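Local coordinates for protein beta-galactosidase (Geobacillus stearothermophilus, PDB 4OIF) that probably hydrolyses terminal non-reducing beta-D-galactose residues of beta-D-galactosides inside the cell, as a zinc-binding, trimeric enzyme of glycoside hydrolase family 42, at residues Ala288-Trp293 with Ala336-Met341; Leu327-Lys332 with Ser368-His373; Phe360-Ser365 with Ala375-Asp380. One frame throughout, in Å; residues are numbered along the deposited sequence.

Contact 1 of 3, residues Ala288-Trp293 with Ala336-Met341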
loop_
_atom_site.group_PDB
_atom_site.type_symbol
_atom_site.label_atom_id
_atom_site.label_comp_id
_atom_site.label_asym_id
_atom_site.label_seq_id
_atom_site.Cartn_x
_atom_site.Cartn_y
_atom_site.Cartn_z
ATOM N N ALA A 288 -13.630 1.772 19.240
ATOM C CA ALA A 288 -14.496 1.589 18.090
ATOM C C ALA A 288 -15.660 0.667 18.441
ATOM O O ALA A 288 -15.729 -0.473 17.971
ATOM C CB ALA A 288 -13.711 1.045 16.920
ATOM N N TRP A 289 -16.572 1.177 19.274
ATOM C CA TRP A 289 -17.699 0.387 19.766
ATOM C C TRP A 289 -18.581 -0.117 18.631
ATOM O O TRP A 289 -18.883 0.614 17.693
ATOM C CB TRP A 289 -18.560 1.193 20.746
ATOM C CG TRP A 289 -17.857 1.660 22.008
ATOM C CD1 TRP A 289 -17.593 2.957 22.372
ATOM C CD2 TRP A 289 -17.348 0.839 23.067
ATOM N NE1 TRP A 289 -16.954 2.989 23.593
ATOM C CE2 TRP A 289 -16.792 1.706 24.041
ATOM C CE3 TRP A 289 -17.314 -0.542 23.294
ATOM C CZ2 TRP A 289 -16.201 1.233 25.211
ATOM C CZ3 TRP A 289 -16.727 -1.011 24.460
ATOM C CH2 TRP A 289 -16.177 -0.125 25.403
ATOM N N HIS A 290 -18.972 -1.383 18.747
ATOM C CA HIS A 290 -19.891 -2.044 17.830
ATOM C C HIS A 290 -19.250 -2.344 16.482
ATOM O O HIS A 290 -19.952 -2.511 15.485
ATOM C CB HIS A 290 -21.161 -1.205 17.639
ATOM C CG HIS A 290 -21.727 -0.671 18.918
ATOM N ND1 HIS A 290 -22.143 -1.489 19.947
ATOM C CD2 HIS A 290 -21.952 0.599 19.329
ATOM C CE1 HIS A 290 -22.596 -0.743 20.940
ATOM N NE2 HIS A 290 -22.492 0.526 20.589
ATOM N N ASN A 291 -17.921 -2.430 16.462
ATOM C CA ASN A 291 -17.197 -2.904 15.283
ATOM C C ASN A 291 -17.561 -4.351 14.991
ATOM O O ASN A 291 -18.166 -5.024 15.823
ATOM C CB ASN A 291 -15.673 -2.759 15.452
ATOM C CG ASN A 291 -15.090 -3.680 16.538
ATOM O OD1 ASN A 291 -14.941 -4.890 16.339
ATOM N ND2 ASN A 291 -14.707 -3.090 17.669
ATOM N N ASP A 292 -17.193 -4.833 13.812
ATOM C CA ASP A 292 -17.606 -6.171 13.411
ATOM C C ASP A 292 -16.486 -7.192 13.519
ATOM O O ASP A 292 -16.547 -8.233 12.875
ATOM C CB ASP A 292 -18.169 -6.160 11.974
ATOM C CG ASP A 292 -17.126 -5.806 10.923
ATOM O OD1 ASP A 292 -16.012 -5.357 11.295
ATOM O OD2 ASP A 292 -17.444 -5.956 9.714
ATOM N N TRP A 293 -15.466 -6.919 14.327
ATOM C CA TRP A 293 -14.371 -7.883 14.416
ATOM C C TRP A 293 -14.124 -8.419 15.826
ATOM O O TRP A 293 -13.314 -9.317 16.010
ATOM C CB TRP A 293 -13.077 -7.285 13.845
ATOM C CG TRP A 293 -12.609 -6.034 14.508
ATOM C CD1 TRP A 293 -11.950 -5.933 15.697
ATOM C CD2 TRP A 293 -12.743 -4.701 14.010
ATOM N NE1 TRP A 293 -11.668 -4.620 15.974
ATOM C CE2 TRP A 293 -12.146 -3.841 14.954
ATOM C CE3 TRP A 293 -13.310 -4.149 12.860
ATOM C CZ2 TRP A 293 -12.106 -2.458 14.785
ATOM C CZ3 TRP A 293 -13.264 -2.776 12.689
ATOM C CH2 TRP A 293 -12.668 -1.945 13.649
ATOM N N ALA A 336 -21.883 5.120 15.537
ATOM C CA ALA A 336 -22.218 5.729 16.815
ATOM C C ALA A 336 -22.543 4.684 17.872
ATOM O O ALA A 336 -22.960 3.561 17.560
ATOM C CB ALA A 336 -23.389 6.691 16.653
ATOM N N LYS A 337 -22.337 5.071 19.128
ATOM C CA LYS A 337 -22.741 4.267 20.268
ATOM C C LYS A 337 -24.231 3.939 20.220
ATOM O O LYS A 337 -25.067 4.813 19.962
ATOM C CB LYS A 337 -22.416 4.995 21.571
ATOM C CG LYS A 337 -20.941 5.074 21.894
ATOM C CD LYS A 337 -20.695 6.020 23.061
ATOM C CE LYS A 337 -19.321 5.793 23.675
ATOM N NZ LYS A 337 -18.953 6.868 24.632
ATOM N N ARG A 338 -24.558 2.675 20.463
ATOM C CA ARG A 338 -25.945 2.245 20.611
ATOM C C ARG A 338 -26.499 2.774 21.919
ATOM O O ARG A 338 -25.733 3.022 22.841
ATOM C CB ARG A 338 -26.047 0.717 20.569
ATOM C CG ARG A 338 -26.386 0.184 19.203
ATOM C CD ARG A 338 -25.336 0.581 18.182
ATOM N NE ARG A 338 -25.761 0.200 16.846
ATOM C CZ ARG A 338 -25.829 1.028 15.813
ATOM N NH1 ARG A 338 -25.467 2.297 15.942
ATOM N NH2 ARG A 338 -26.242 0.566 14.642
ATOM N N PRO A 339 -27.831 2.955 22.000
ATOM C CA PRO A 339 -28.467 3.381 23.256
ATOM C C PRO A 339 -27.924 2.585 24.438
ATOM O O PRO A 339 -27.787 1.366 24.317
ATOM C CB PRO A 339 -29.944 3.066 23.024
ATOM C CG PRO A 339 -30.115 3.196 21.533
ATOM C CD PRO A 339 -28.816 2.733 20.925
ATOM N N GLY A 340 -27.583 3.261 25.532
ATOM C CA GLY A 340 -27.067 2.593 26.711
ATOM C C GLY A 340 -25.550 2.447 26.761
ATOM O O GLY A 340 -24.959 2.371 27.845
ATOM N N MET A 341 -24.913 2.410 25.594
ATOM C CA MET A 341 -23.486 2.153 25.535
ATOM C C MET A 341 -22.686 3.341 26.068
ATOM O O MET A 341 -21.609 3.167 26.659
ATOM C CB MET A 341 -23.064 1.820 24.102
ATOM C CG MET A 341 -21.560 1.743 23.897
ATOM S SD MET A 341 -20.754 0.518 24.945
ATOM C CE MET A 341 -21.526 -0.960 24.349
HETATM O O HOH W 1 -16.367 5.673 24.764
#

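Contact 2 of 3, residues Leu327-Lys332 with Ser368-His373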
loop_
_atom_site.group_PDB
_atom_site.type_symbol
_atom_site.label_atom_id
_atom_site.label_comp_id
_atom_site.label_asym_id
_atom_site.label_seq_id
_atom_site.Cartn_x
_atom_site.Cartn_y
_atom_site.Cartn_z
ATOM N N LEU A 327 -20.276 9.300 18.103
ATOM C CA LEU A 327 -19.364 8.755 17.090
ATOM C C LEU A 327 -18.166 9.696 16.890
ATOM O O LEU A 327 -18.145 10.785 17.462
ATOM C CB LEU A 327 -20.134 8.478 15.776
ATOM C CG LEU A 327 -20.895 9.532 14.939
ATOM C CD1 LEU A 327 -21.010 10.888 15.599
ATOM C CD2 LEU A 327 -20.189 9.759 13.668
ATOM N N VAL A 328 -17.152 9.255 16.140
ATOM C CA VAL A 328 -16.056 10.144 15.757
ATOM C C VAL A 328 -16.075 10.394 14.243
ATOM O O VAL A 328 -17.008 9.987 13.555
ATOM C CB VAL A 328 -14.682 9.593 16.170
ATOM C CG1 VAL A 328 -14.617 9.409 17.678
ATOM C CG2 VAL A 328 -14.390 8.292 15.441
ATOM N N ASN A 329 -15.049 11.060 13.724
ATOM C CA ASN A 329 -15.064 11.483 12.321
ATOM C C ASN A 329 -13.998 10.797 11.490
ATOM O O ASN A 329 -14.112 10.699 10.269
ATOM C CB ASN A 329 -14.859 12.998 12.220
ATOM C CG ASN A 329 -13.512 13.440 12.788
ATOM O OD1 ASN A 329 -13.208 13.188 13.954
ATOM N ND2 ASN A 329 -12.691 14.072 11.954
ATOM N N TRP A 330 -12.964 10.319 12.171
ATOM C CA TRP A 330 -11.719 9.920 11.524
ATOM C C TRP A 330 -11.524 8.417 11.441
ATOM O O TRP A 330 -10.471 7.965 11.002
ATOM C CB TRP A 330 -10.534 10.535 12.266
ATOM C CG TRP A 330 -10.553 10.250 13.739
ATOM C CD1 TRP A 330 -11.292 10.901 14.697
ATOM C CD2 TRP A 330 -9.811 9.236 14.427
ATOM N NE1 TRP A 330 -11.051 10.353 15.934
ATOM C CE2 TRP A 330 -10.142 9.334 15.798
ATOM C CE3 TRP A 330 -8.893 8.260 14.020
ATOM C CZ2 TRP A 330 -9.588 8.494 16.760
ATOM C CZ3 TRP A 330 -8.341 7.427 14.981
ATOM C CH2 TRP A 330 -8.695 7.545 16.332
ATOM N N HIS A 331 -12.529 7.655 11.870
ATOM C CA HIS A 331 -12.483 6.193 11.796
ATOM C C HIS A 331 -12.922 5.707 10.419
ATOM O O HIS A 331 -13.655 6.411 9.731
ATOM C CB HIS A 331 -13.361 5.564 12.882
ATOM C CG HIS A 331 -12.676 5.422 14.207
ATOM N ND1 HIS A 331 -13.218 4.706 15.253
ATOM C CD2 HIS A 331 -11.488 5.898 14.654
ATOM C CE1 HIS A 331 -12.398 4.750 16.286
ATOM N NE2 HIS A 331 -11.341 5.469 15.949
ATOM N N LYS A 332 -12.466 4.517 10.020
ATOM C CA LYS A 332 -12.822 3.940 8.722
ATOM C C LYS A 332 -14.322 3.713 8.619
ATOM O O LYS A 332 -14.906 3.773 7.534
ATOM C CB LYS A 332 -12.084 2.623 8.491
ATOM C CG LYS A 332 -10.616 2.792 8.160
ATOM C CD LYS A 332 -10.006 1.511 7.592
ATOM C CE LYS A 332 -9.979 0.374 8.613
ATOM N NZ LYS A 332 -9.099 0.644 9.794
ATOM N N SER A 368 -15.247 22.300 8.560
ATOM C CA SER A 368 -13.920 21.697 8.732
ATOM C C SER A 368 -13.918 20.259 9.224
ATOM O O SER A 368 -14.958 19.615 9.329
ATOM C CB SER A 368 -13.060 22.539 9.669
ATOM O OG SER A 368 -12.276 23.460 8.937
ATOM N N PHE A 369 -12.716 19.793 9.548
ATOM C CA PHE A 369 -12.365 18.381 9.646
ATOM C C PHE A 369 -13.220 17.552 10.617
ATOM O O PHE A 369 -13.396 16.345 10.423
ATOM C CB PHE A 369 -10.877 18.274 10.047
ATOM C CG PHE A 369 -10.169 17.084 9.471
ATOM C CD1 PHE A 369 -9.902 17.010 8.116
ATOM C CD2 PHE A 369 -9.771 16.033 10.283
ATOM C CE1 PHE A 369 -9.242 15.907 7.574
ATOM C CE2 PHE A 369 -9.116 14.925 9.750
ATOM C CZ PHE A 369 -8.851 14.862 8.394
ATOM N N GLU A 370 -13.747 18.182 11.661
ATOM C CA GLU A 370 -14.485 17.431 12.671
ATOM C C GLU A 370 -15.926 17.924 12.821
ATOM O O GLU A 370 -16.502 17.885 13.911
ATOM C CB GLU A 370 -13.738 17.484 14.008
ATOM C CG GLU A 370 -12.323 16.898 13.901
ATOM C CD GLU A 370 -11.523 16.910 15.205
ATOM O OE1 GLU A 370 -11.719 17.801 16.063
ATOM O OE2 GLU A 370 -10.676 16.013 15.368
ATOM N N LYS A 371 -16.513 18.368 11.712
ATOM C CA LYS A 371 -17.883 18.856 11.722
ATOM C C LYS A 371 -18.852 17.686 11.912
ATOM O O LYS A 371 -20.011 17.885 12.248
ATOM C CB LYS A 371 -18.202 19.636 10.435
ATOM C CG LYS A 371 -18.470 18.795 9.181
ATOM C CD LYS A 371 -18.662 19.707 7.968
ATOM C CE LYS A 371 -19.105 18.959 6.716
ATOM N NZ LYS A 371 -18.031 18.136 6.110
ATOM N N PHE A 372 -18.375 16.461 11.729
ATOM C CA PHE A 372 -19.238 15.306 11.919
ATOM C C PHE A 372 -18.742 14.448 13.076
ATOM O O PHE A 372 -19.228 13.334 13.287
ATOM C CB PHE A 372 -19.316 14.469 10.641
ATOM C CG PHE A 372 -20.047 15.142 9.512
ATOM C CD1 PHE A 372 -21.104 16.003 9.762
ATOM C CD2 PHE A 372 -19.669 14.918 8.193
ATOM C CE1 PHE A 372 -21.780 16.615 8.721
ATOM C CE2 PHE A 372 -20.342 15.534 7.146
ATOM C CZ PHE A 372 -21.400 16.378 7.409
ATOM N N HIS A 373 -17.757 14.959 13.811
ATOM C CA HIS A 373 -17.319 14.316 15.041
ATOM C C HIS A 373 -18.469 14.415 16.033
ATOM O O HIS A 373 -19.236 15.377 15.995
ATOM C CB HIS A 373 -16.048 14.982 15.593
ATOM C CG HIS A 373 -15.398 14.228 16.713
ATOM N ND1 HIS A 373 -15.996 14.054 17.941
ATOM C CD2 HIS A 373 -14.195 13.615 16.793
ATOM C CE1 HIS A 373 -15.196 13.356 18.727
ATOM N NE2 HIS A 373 -14.093 13.082 18.057
HETATM O O HOH W 2 -10.115 14.453 13.363
HETATM O O HOH W 3 -11.756 11.569 18.298
#

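Contact 3 of 3, residues Phe360-Ser365 with Ala375-Asp380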
loop_
_atom_site.group_PDB
_atom_site.type_symbol
_atom_site.label_atom_id
_atom_site.label_comp_id
_atom_site.label_asym_id
_atom_site.label_seq_id
_atom_site.Cartn_x
_atom_site.Cartn_y
_atom_site.Cartn_z
ATOM N N PHE A 360 -15.056 15.188 23.778
ATOM C CA PHE A 360 -14.906 16.063 22.648
ATOM C C PHE A 360 -16.113 15.806 21.769
ATOM O O PHE A 360 -16.305 14.680 21.316
ATOM C CB PHE A 360 -13.616 15.824 21.868
ATOM C CG PHE A 360 -13.416 16.839 20.792
ATOM C CD1 PHE A 360 -12.736 18.023 21.057
ATOM C CD2 PHE A 360 -13.994 16.660 19.545
ATOM C CE1 PHE A 360 -12.592 18.987 20.082
ATOM C CE2 PHE A 360 -13.857 17.619 18.565
ATOM C CZ PHE A 360 -13.159 18.786 18.833
ATOM N N GLN A 361 -16.940 16.821 21.535
ATOM C CA GLN A 361 -16.813 18.147 22.126
ATOM C C GLN A 361 -18.201 18.568 22.629
ATOM O O GLN A 361 -19.125 17.756 22.634
ATOM C CB GLN A 361 -16.265 19.159 21.107
ATOM C CG GLN A 361 -17.092 19.280 19.837
ATOM C CD GLN A 361 -16.537 20.317 18.858
ATOM O OE1 GLN A 361 -16.046 21.371 19.259
ATOM N NE2 GLN A 361 -16.632 20.019 17.564
ATOM N N TRP A 362 -18.358 19.817 23.058
ATOM C CA TRP A 362 -19.668 20.265 23.512
ATOM C C TRP A 362 -20.633 20.409 22.346
ATOM O O TRP A 362 -21.715 19.817 22.337
ATOM C CB TRP A 362 -19.581 21.596 24.249
ATOM C CG TRP A 362 -20.938 22.206 24.445
ATOM C CD1 TRP A 362 -21.442 23.312 23.819
ATOM C CD2 TRP A 362 -21.986 21.710 25.291
ATOM N NE1 TRP A 362 -22.729 23.548 24.238
ATOM C CE2 TRP A 362 -23.086 22.582 25.144
ATOM C CE3 TRP A 362 -22.097 20.617 26.162
ATOM C CZ2 TRP A 362 -24.283 22.399 25.845
ATOM C CZ3 TRP A 362 -23.283 20.435 26.854
ATOM C CH2 TRP A 362 -24.361 21.317 26.685
ATOM N N ARG A 363 -20.234 21.219 21.372
ATOM C CA ARG A 363 -21.056 21.494 20.207
ATOM C C ARG A 363 -20.295 21.191 18.915
ATOM O O ARG A 363 -19.146 21.598 18.755
ATOM C CB ARG A 363 -21.523 22.956 20.227
ATOM C CG ARG A 363 -22.530 23.307 19.144
ATOM C CD ARG A 363 -22.922 24.792 19.176
ATOM N NE ARG A 363 -23.824 25.106 20.284
ATOM C CZ ARG A 363 -25.152 24.961 20.254
ATOM N NH1 ARG A 363 -25.776 24.496 19.169
ATOM N NH2 ARG A 363 -25.860 25.276 21.327
ATOM N N LYS A 364 -20.944 20.483 17.997
ATOM C CA LYS A 364 -20.349 20.168 16.702
ATOM C C LYS A 364 -19.866 21.403 15.966
ATOM O O LYS A 364 -20.540 22.439 15.943
ATOM C CB LYS A 364 -21.346 19.406 15.816
ATOM C CG LYS A 364 -21.593 17.976 16.307
ATOM C CD LYS A 364 -22.420 17.152 15.338
ATOM C CE LYS A 364 -22.602 15.733 15.856
ATOM N NZ LYS A 364 -23.691 15.017 15.124
ATOM N N SER A 365 -18.683 21.279 15.377
ATOM C CA SER A 365 -18.162 22.279 14.461
ATOM C C SER A 365 -19.060 22.377 13.241
ATOM O O SER A 365 -19.492 21.376 12.713
ATOM C CB SER A 365 -16.732 21.928 14.042
ATOM O OG SER A 365 -15.843 22.099 15.125
ATOM N N ALA A 375 -20.660 15.073 19.379
ATOM C CA ALA A 375 -20.703 16.109 20.405
ATOM C C ALA A 375 -21.999 15.998 21.186
ATOM O O ALA A 375 -22.931 15.305 20.766
ATOM C CB ALA A 375 -20.582 17.498 19.793
ATOM N N VAL A 376 -22.060 16.688 22.319
ATOM C CA VAL A 376 -23.269 16.706 23.111
ATOM C C VAL A 376 -24.403 17.306 22.287
ATOM O O VAL A 376 -25.521 16.782 22.271
ATOM C CB VAL A 376 -23.069 17.495 24.409
ATOM C CG1 VAL A 376 -24.384 17.622 25.167
ATOM C CG2 VAL A 376 -22.011 16.811 25.268
ATOM N N VAL A 377 -24.097 18.391 21.581
ATOM C CA VAL A 377 -25.104 19.105 20.811
ATOM C C VAL A 377 -24.844 18.971 19.315
ATOM O O VAL A 377 -23.769 19.316 18.818
ATOM C CB VAL A 377 -25.170 20.611 21.184
ATOM C CG1 VAL A 377 -26.355 21.260 20.489
ATOM C CG2 VAL A 377 -25.275 20.802 22.714
ATOM N N ASP A 378 -25.850 18.463 18.611
ATOM C CA ASP A 378 -25.787 18.245 17.175
ATOM C C ASP A 378 -26.024 19.550 16.415
ATOM O O ASP A 378 -26.260 20.597 17.023
ATOM C CB ASP A 378 -26.826 17.201 16.756
ATOM C CG ASP A 378 -26.440 16.456 15.497
ATOM O OD1 ASP A 378 -25.543 16.922 14.752
ATOM O OD2 ASP A 378 -27.057 15.405 15.248
ATOM N N HIS A 379 -25.983 19.474 15.085
ATOM C CA HIS A 379 -26.214 20.640 14.252
ATOM C C HIS A 379 -27.636 21.151 14.406
ATOM O O HIS A 379 -27.913 22.312 14.110
ATOM C CB HIS A 379 -25.923 20.327 12.784
ATOM C CG HIS A 379 -24.493 19.969 12.517
ATOM N ND1 HIS A 379 -23.457 20.864 12.673
ATOM C CD2 HIS A 379 -23.928 18.808 12.106
ATOM C CE1 HIS A 379 -22.315 20.273 12.373
ATOM N NE2 HIS A 379 -22.575 19.024 12.025
ATOM N N ASP A 380 -28.534 20.297 14.886
ATOM C CA ASP A 380 -29.931 20.700 15.007
ATOM C C ASP A 380 -30.212 21.446 16.305
ATOM O O ASP A 380 -31.304 22.003 16.481
ATOM C CB ASP A 380 -30.868 19.493 14.876
ATOM C CG ASP A 380 -30.636 18.427 15.930
ATOM O OD1 ASP A 380 -29.903 18.650 16.914
ATOM O OD2 ASP A 380 -31.209 17.336 15.759
HETATM O O HOH W 4 -25.205 23.178 16.660
HETATM O O HOH W 5 -23.121 22.871 14.669
#

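Contact 1 of 3, residues Ala288-Trp293 with Ala336-Met341
With Trp-289 CG anti to its carbonyl carbon (chi1 -61°) and Met-341 CG anti to its backbone N, a bend at chi2 carries SD over one face of the indole. SD stands 4.1 Å from the centroid of the six-membered ring of Trp-289, 18° off the normal, which defines a Met-aromatic contact. The extended Lys-337 chain approaches the pyrrole part obliquely, its CE 3.6 Å from Trp-289 CD1. One water then accepts from both residues, at 3.0 Å from Trp-289 NE1 and 2.9 Å from Lys-337 NZ, while NZ also donates to Thr-324 O. The imidazole of His-290 is covered on both faces: Trp-289 CB lies over one, and Arg-338 CD over the other, 3.7 Å from the ring centroid. A further bend at chi3 brings Met-341 CE to His-290 CE1 at 3.6 Å. Beyond the imidazole the Arg-338 guanidinium forms salt bridges with Asp-533 and Asp-573 of the second subunit, so the contact borders the trimer interface. A type II turn from Ala-288 to Asn-291, followed by an Asx turn in which Asn-291 OD1 accepts from Trp-293 N, shapes the first loop. The contact thus packs together two successive loops that follow neighbouring strands, 282-284 and 319-322, of a TIM barrel.

Contact 2 of 3, residues Leu327-Lys332 with Ser368-His373
Centred on Asn-329 and His-373, this is a polar, partly water-bridged contact between the loops that follow barrel strands 319-322 and 356-359, the end of a TIM barrel where the active site lies. Asn-329 sets CG between its backbone N and carbonyl carbon (chi1 62°), which directs the amide into the bend of 368-373. Its ND2 approaches Phe-369 O at 2.8 Å, but the N-H...O angle of 119° makes this a weak hydrogen bond. The same nitrogen also donates to a water 3.0 Å from ND2, and that water donates onward to Glu-370 OE2 at 2.6 Å. At the other end of the amide, OD1 lies 3.0 Å from CD2 at the edge of the His-373 ring, the amide and ring planes being 48° apart. Over a face of the same imidazole sits Val-328 CA, 4.1 Å from the ring centroid and close to the normal, a CH-pi contact. A second water, in the plane of both rings, joins Trp-330 NE1 and His-373 NE2, each nitrogen 2.8 Å from it. Trp-330 is a predicted substrate-binding residue, and Glu-370 lies about 4 Å from Arg-119, another one, measured between side chains. Phe-360 meets the His-373 ring edge to face. Chemically, the Asn-329 amide is sorted by its surroundings: its nitrogen faces a carbonyl and an accepting water, its oxygen a ring C-H that is probably slightly positive, and both features favour the modelled orientation of the amide over its flip.

Contact 3 of 3, residues Phe360-Ser365 with Ala375-Asp380
Trp-362 and Val-377 mark the tightly packed part of this contact, where backbone bonds and indole packing coincide. Val-376 N donates to Gln-361 O at 3.1 Å and Val-377 N to Trp-362 O at 2.9 Å. Returning the other way, Lys-364 N reaches Val-377 O at 3.2 Å with an almost straight N-H...O angle of 173°. Placed anti to the backbone N (chi1 167°), the Trp-362 indole swings back across the second segment. Val-377 CG2 lies over one of its faces, 4.0 Å from the centroid of the six-membered ring, and Val-376 CG1 touches CZ3 of Trp-362 at 3.5 Å. Val-377 CG1 in turn lies over a face of the Arg-363 guanidinium, while Asp-36 of helix 30-42 accepts from both Trp-362 NE1 and Arg-363 NE. Val-377 thus bonds through its N and O to the residues on either side of Arg-363, the pattern of a single parallel bridge between Arg-363 and Val-377, within one long loop that follows barrel strand 356-359. A non-prolyl cis peptide precedes Gln-361, a feature also known after the last strand in related glycoside hydrolase barrels. Toward Asp-378 and His-379 the contact becomes partly exposed, polar and hydrated. There the extended Lys-364 forms a salt bridge, NZ to Asp-378 OD1 at 2.7 Å, arriving from above the carboxylate plane. His-379 N reaches the same OD1 at 2.6 Å from the opposite face, so this oxygen is gripped twice. Lys-364 CB rests over a face of the His-379 imidazole, and Ser-365 O sits at the ring edge, 3.0 Å from CE1 of His-379, whose NE2 donates to Lys-371 O. One water connects Arg-363 NH1, which also donates to Asn-381 OD1, to Asp-378 O, and another connects Lys-364 O to His-379 ND1.

All three contacts lie in loops of one TIM barrel and border the second subunit. Contacts 1 and 3 are mostly buried, whereas contact 2 is partly exposed and lies nearest the predicted substrate residues. Contacts 1 and 2 share the loop between strand 319-322 and helix 341-351, where Ala-336 packs on Leu-327; contacts 2 and 3 share the loop after strand 356-359, where Lys-371 CB packs on Ser-365 O. Contacts 1 and 3 do not touch, their nearest atoms being about 8 Å apart. Contact 1 relies on side-chain packing, contact 2 on an amide and waters, and contact 3 on backbone pairing with a salt bridge.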